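PDB 3DWC: metallocarboxypeptidase from Trypanosoma cruzi, which probably removes single amino acids other than proline from the C-terminal ends of peptides, as a metal-dependent M32-family carboxypeptidase. Local coordinates for residues Cys357-Ile368 with Val385-Leu394. Residues are numbered along the deposited sequence; the frame is centred on the assembly and turned at random.
Sequences CYPLHVMLRYEI and VWNEKMKSYL
L364 and Y393 interlock as reciprocal knobs in holes where two consecutive helices, 358-374 and 382-394, pack as an antiparallel helical hairpin of this mainly helical M32 carboxypeptidase. The short segments run at 148° to each other, their axes 10.0 Å apart at closest approach. L364 drops into the hollow formed by W386, K389, M390 and Y393, and its branches part there: CD1 sits over the six-membered ring of W386, 3.8 Å from the centroid, while CD2 presses against M390 SD at 3.5 Å. Going the other way, the Y393 ring fills the notch between L360, M363, L364 and E367. M363, bent at its thioether (chi3 72°), lays CE squarely over the centre of that ring, a CH-pi contact 3.7 Å from the Y393 centroid, with SD farther off above the same ring as a Met-aromatic contact. L364 CB comes up at the ring's edge.

Toward the connecting loop, I368 nestles between V385, W386 and the K389 chain. At the far end L394 fits its two branches to separate bumps: CD2 meets C357 CB, and CD1 lies over the H361 ring face, 3.7 Å from its centroid. R365 turns its guanidinium face to the rim of W386, the two planes 68° apart; R365 NH2 also hydrogen-bonds back to H361 O, one turn earlier, and a salt bridge from R365 NE to D409 ties the group to a neighbouring loop.

One buried carboxylate closes the interface toward helix 168-196, where R179 makes a salt bridge with E367 OE1. The other oxygen, E367 OE2, has two donors: K389 NZ makes a salt bridge to it on the anti side at 2.7 Å, out of the carboxylate plane, and Y393 OH gives its proton to the syn lone pair at 2.5 Å.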
loop_
_atom_site.group_PDB
_atom_site.type_symbol
_atom_site.label_atom_id
_atom_site.label_comp_id
_atom_site.label_asym_id
_atom_site.label_seq_id
_atom_site.Cartn_x
_atom_site.Cartn_y
_atom_site.Cartn_z
ATOM N N CYS B 357 -5.459 36.812 -3.065
ATOM C CA CYS B 357 -4.484 37.114 -2.010
ATOM C C CYS B 357 -3.322 36.182 -2.031
ATOM O O CYS B 357 -2.207 36.539 -1.677
ATOM C CB CYS B 357 -5.141 37.016 -0.639
ATOM S SG CYS B 357 -6.333 38.328 -0.356
ATOM N N TYR B 358 -3.603 34.954 -2.413
ATOM C CA TYR B 358 -2.623 33.885 -2.436
ATOM C C TYR B 358 -1.228 34.272 -3.036
ATOM O O TYR B 358 -0.202 34.093 -2.372
ATOM C CB TYR B 358 -3.230 32.662 -3.118
ATOM C CG TYR B 358 -2.500 31.400 -2.789
ATOM C CD1 TYR B 358 -3.024 30.488 -1.882
ATOM C CD2 TYR B 358 -1.254 31.148 -3.328
ATOM C CE1 TYR B 358 -2.342 29.343 -1.562
ATOM C CE2 TYR B 358 -0.582 30.005 -3.022
ATOM C CZ TYR B 358 -1.125 29.114 -2.143
ATOM O OH TYR B 358 -0.429 27.986 -1.854
ATOM N N PRO B 359 -1.182 34.810 -4.257
ATOM C CA PRO B 359 0.114 35.190 -4.824
ATOM C C PRO B 359 0.919 36.203 -3.977
ATOM O O PRO B 359 2.145 36.219 -4.055
ATOM C CB PRO B 359 -0.273 35.841 -6.142
ATOM C CG PRO B 359 -1.679 36.207 -6.011
ATOM C CD PRO B 359 -2.258 35.094 -5.204
ATOM N N LEU B 360 0.233 37.057 -3.229
ATOM C CA LEU B 360 0.909 37.975 -2.338
ATOM C C LEU B 360 1.684 37.219 -1.221
ATOM O O LEU B 360 2.808 37.598 -0.892
ATOM C CB LEU B 360 -0.085 38.987 -1.792
ATOM C CG LEU B 360 -0.574 39.925 -2.895
ATOM C CD1 LEU B 360 -1.806 40.718 -2.460
ATOM C CD2 LEU B 360 0.554 40.849 -3.379
ATOM N N HIS B 361 1.118 36.129 -0.702
ATOM C CA HIS B 361 1.804 35.271 0.270
ATOM C C HIS B 361 3.027 34.604 -0.369
ATOM O O HIS B 361 4.077 34.500 0.235
ATOM C CB HIS B 361 0.851 34.179 0.817
ATOM C CG HIS B 361 -0.273 34.699 1.691
ATOM N ND1 HIS B 361 -0.191 34.756 3.072
ATOM C CD2 HIS B 361 -1.511 35.154 1.376
ATOM C CE1 HIS B 361 -1.314 35.250 3.559
ATOM N NE2 HIS B 361 -2.141 35.478 2.552
ATOM N N VAL B 362 2.895 34.181 -1.624
ATOM C CA VAL B 362 3.973 33.526 -2.350
ATOM C C VAL B 362 5.056 34.539 -2.662
ATOM O O VAL B 362 6.239 34.272 -2.439
ATOM C CB VAL B 362 3.425 32.851 -3.653
ATOM C CG1 VAL B 362 4.555 32.357 -4.563
ATOM C CG2 VAL B 362 2.444 31.707 -3.281
ATOM N N MET B 363 4.662 35.690 -3.205
ATOM C CA MET B 363 5.627 36.720 -3.543
ATOM C C MET B 363 6.517 37.070 -2.351
ATOM O O MET B 363 7.731 37.142 -2.445
ATOM C CB MET B 363 4.936 38.006 -3.959
ATOM C CG MET B 363 5.910 39.095 -4.268
ATOM S SD MET B 363 5.190 40.333 -5.340
ATOM C CE MET B 363 4.052 41.151 -4.244
ATOM N N LEU B 364 5.897 37.318 -1.230
ATOM C CA LEU B 364 6.670 37.607 -0.022
ATOM C C LEU B 364 7.634 36.499 0.426
ATOM O O LEU B 364 8.685 36.793 1.012
ATOM C CB LEU B 364 5.746 38.036 1.101
ATOM C CG LEU B 364 5.268 37.201 2.266
ATOM C CD1 LEU B 364 6.353 36.742 3.241
ATOM C CD2 LEU B 364 4.288 38.105 2.949
ATOM N N ARG B 365 7.294 35.240 0.177
ATOM C CA ARG B 365 8.210 34.172 0.540
ATOM C C ARG B 365 9.347 34.133 -0.452
ATOM O O ARG B 365 10.487 33.893 -0.070
ATOM C CB ARG B 365 7.515 32.844 0.641
ATOM C CG ARG B 365 6.509 32.776 1.759
ATOM C CD ARG B 365 5.494 31.645 1.531
ATOM N NE ARG B 365 4.726 31.322 2.743
ATOM C CZ ARG B 365 3.848 32.161 3.286
ATOM N NH1 ARG B 365 3.197 31.836 4.384
ATOM N NH2 ARG B 365 3.646 33.346 2.746
ATOM N N TYR B 366 9.053 34.402 -1.721
ATOM C CA TYR B 366 10.097 34.458 -2.733
ATOM C C TYR B 366 11.200 35.475 -2.283
ATOM O O TYR B 366 12.393 35.145 -2.180
ATOM C CB TYR B 366 9.499 34.786 -4.120
ATOM C CG TYR B 366 10.559 35.164 -5.108
ATOM C CD1 TYR B 366 10.660 36.450 -5.590
ATOM C CD2 TYR B 366 11.528 34.232 -5.504
ATOM C CE1 TYR B 366 11.674 36.802 -6.496
ATOM C CE2 TYR B 366 12.520 34.568 -6.397
ATOM C CZ TYR B 366 12.590 35.850 -6.878
ATOM O OH TYR B 366 13.590 36.160 -7.728
ATOM N N GLU B 367 10.755 36.677 -1.943
ATOM C CA GLU B 367 11.628 37.788 -1.661
ATOM C C GLU B 367 12.545 37.526 -0.469
ATOM O O GLU B 367 13.751 37.743 -0.540
ATOM C CB GLU B 367 10.783 39.058 -1.480
ATOM C CG GLU B 367 10.187 39.475 -2.808
ATOM C CD GLU B 367 9.083 40.505 -2.743
ATOM O OE1 GLU B 367 8.552 40.827 -3.841
ATOM O OE2 GLU B 367 8.741 40.996 -1.645
ATOM N N ILE B 368 11.969 36.993 0.591
ATOM C CA ILE B 368 12.720 36.607 1.755
ATOM C C ILE B 368 13.738 35.503 1.448
ATOM O O ILE B 368 14.924 35.655 1.784
ATOM C CB ILE B 368 11.778 36.191 2.886
ATOM C CG1 ILE B 368 10.979 37.416 3.339
ATOM C CG2 ILE B 368 12.578 35.592 4.055
ATOM C CD1 ILE B 368 9.680 37.097 3.989
ATOM N N VAL B 385 10.895 41.556 8.621
ATOM C CA VAL B 385 10.663 41.673 7.188
ATOM C C VAL B 385 9.357 40.970 6.756
ATOM O O VAL B 385 8.706 41.412 5.832
ATOM C CB VAL B 385 11.859 41.074 6.410
ATOM C CG1 VAL B 385 11.588 41.087 4.915
ATOM C CG2 VAL B 385 13.169 41.839 6.742
ATOM N N TRP B 386 8.998 39.880 7.432
ATOM C CA TRP B 386 7.722 39.185 7.199
ATOM C C TRP B 386 6.563 40.121 7.467
ATOM O O TRP B 386 5.621 40.208 6.670
ATOM C CB TRP B 386 7.590 37.993 8.134
ATOM C CG TRP B 386 6.484 37.092 7.773
ATOM C CD1 TRP B 386 5.163 37.261 8.033
ATOM C CD2 TRP B 386 6.609 35.858 7.087
ATOM N NE1 TRP B 386 4.442 36.196 7.540
ATOM C CE2 TRP B 386 5.312 35.321 6.950
ATOM C CE3 TRP B 386 7.693 35.149 6.559
ATOM C CZ2 TRP B 386 5.070 34.118 6.319
ATOM C CZ3 TRP B 386 7.443 33.924 5.910
ATOM C CH2 TRP B 386 6.150 33.428 5.816
ATOM N N ASN B 387 6.664 40.827 8.598
ATOM C CA ASN B 387 5.681 41.828 9.001
ATOM C C ASN B 387 5.607 43.024 8.039
ATOM O O ASN B 387 4.515 43.514 7.719
ATOM C CB ASN B 387 5.988 42.313 10.414
ATOM C CG ASN B 387 5.050 43.418 10.862
ATOM O OD1 ASN B 387 3.850 43.207 11.010
ATOM N ND2 ASN B 387 5.594 44.611 11.049
ATOM N N GLU B 388 6.768 43.519 7.614
ATOM C CA GLU B 388 6.834 44.629 6.656
ATOM C C GLU B 388 6.078 44.304 5.376
ATOM O O GLU B 388 5.280 45.095 4.870
ATOM C CB GLU B 388 8.285 44.933 6.283
ATOM C CG GLU B 388 9.075 45.689 7.342
ATOM C CD GLU B 388 10.526 45.934 6.924
ATOM O OE1 GLU B 388 11.192 46.824 7.523
ATOM O OE2 GLU B 388 11.002 45.235 5.995
ATOM N N LYS B 389 6.390 43.133 4.836
ATOM C CA LYS B 389 5.809 42.667 3.596
ATOM C C LYS B 389 4.324 42.392 3.758
ATOM O O LYS B 389 3.546 42.710 2.867
ATOM C CB LYS B 389 6.582 41.449 3.084
ATOM C CG LYS B 389 7.967 41.859 2.517
ATOM C CD LYS B 389 8.898 40.700 2.186
ATOM C CE LYS B 389 10.228 41.186 1.587
ATOM N NZ LYS B 389 10.068 42.079 0.380
ATOM N N MET B 390 3.934 41.854 4.914
ATOM C CA MET B 390 2.526 41.505 5.178
ATOM C C MET B 390 1.641 42.749 5.232
ATOM O O MET B 390 0.559 42.775 4.629
ATOM C CB MET B 390 2.391 40.684 6.482
ATOM C CG MET B 390 2.712 39.196 6.341
ATOM S SD MET B 390 1.620 38.248 5.207
ATOM C CE MET B 390 -0.004 38.462 5.983
ATOM N N LYS B 391 2.103 43.774 5.944
ATOM C CA LYS B 391 1.425 45.069 5.982
ATOM C C LYS B 391 1.378 45.679 4.599
ATOM O O LYS B 391 0.377 46.237 4.192
ATOM C CB LYS B 391 2.153 46.059 6.911
ATOM C CG LYS B 391 2.088 45.728 8.402
ATOM C CD LYS B 391 3.236 46.365 9.209
ATOM C CE LYS B 391 3.129 47.887 9.311
ATOM N NZ LYS B 391 4.226 48.530 10.138
ATOM N N SER B 392 2.481 45.576 3.876
ATOM C CA SER B 392 2.596 46.255 2.597
ATOM C C SER B 392 1.724 45.632 1.510
ATOM O O SER B 392 1.072 46.340 0.728
ATOM C CB SER B 392 4.050 46.237 2.148
ATOM O OG SER B 392 4.186 47.014 0.990
ATOM N N TYR B 393 1.756 44.307 1.433
ATOM C CA TYR B 393 1.068 43.582 0.383
ATOM C C TYR B 393 -0.383 43.284 0.717
ATOM O O TYR B 393 -1.249 43.453 -0.131
ATOM C CB TYR B 393 1.812 42.280 0.071
ATOM C CG TYR B 393 3.245 42.478 -0.411
ATOM C CD1 TYR B 393 3.632 43.633 -1.073
ATOM C CD2 TYR B 393 4.191 41.485 -0.250
ATOM C CE1 TYR B 393 4.946 43.802 -1.527
ATOM C CE2 TYR B 393 5.514 41.644 -0.717
ATOM C CZ TYR B 393 5.874 42.812 -1.350
ATOM O OH TYR B 393 7.175 42.988 -1.805
ATOM N N LEU B 394 -0.641 42.867 1.958
ATOM C CA LEU B 394 -1.976 42.400 2.390
ATOM C C LEU B 394 -2.665 43.300 3.426
ATOM O O LEU B 394 -3.789 43.009 3.836
ATOM C CB LEU B 394 -1.853 40.994 2.967
ATOM C CG LEU B 394 -1.527 39.897 1.952
ATOM C CD1 LEU B 394 -0.757 38.765 2.591
ATOM C CD2 LEU B 394 -2.798 39.361 1.296
#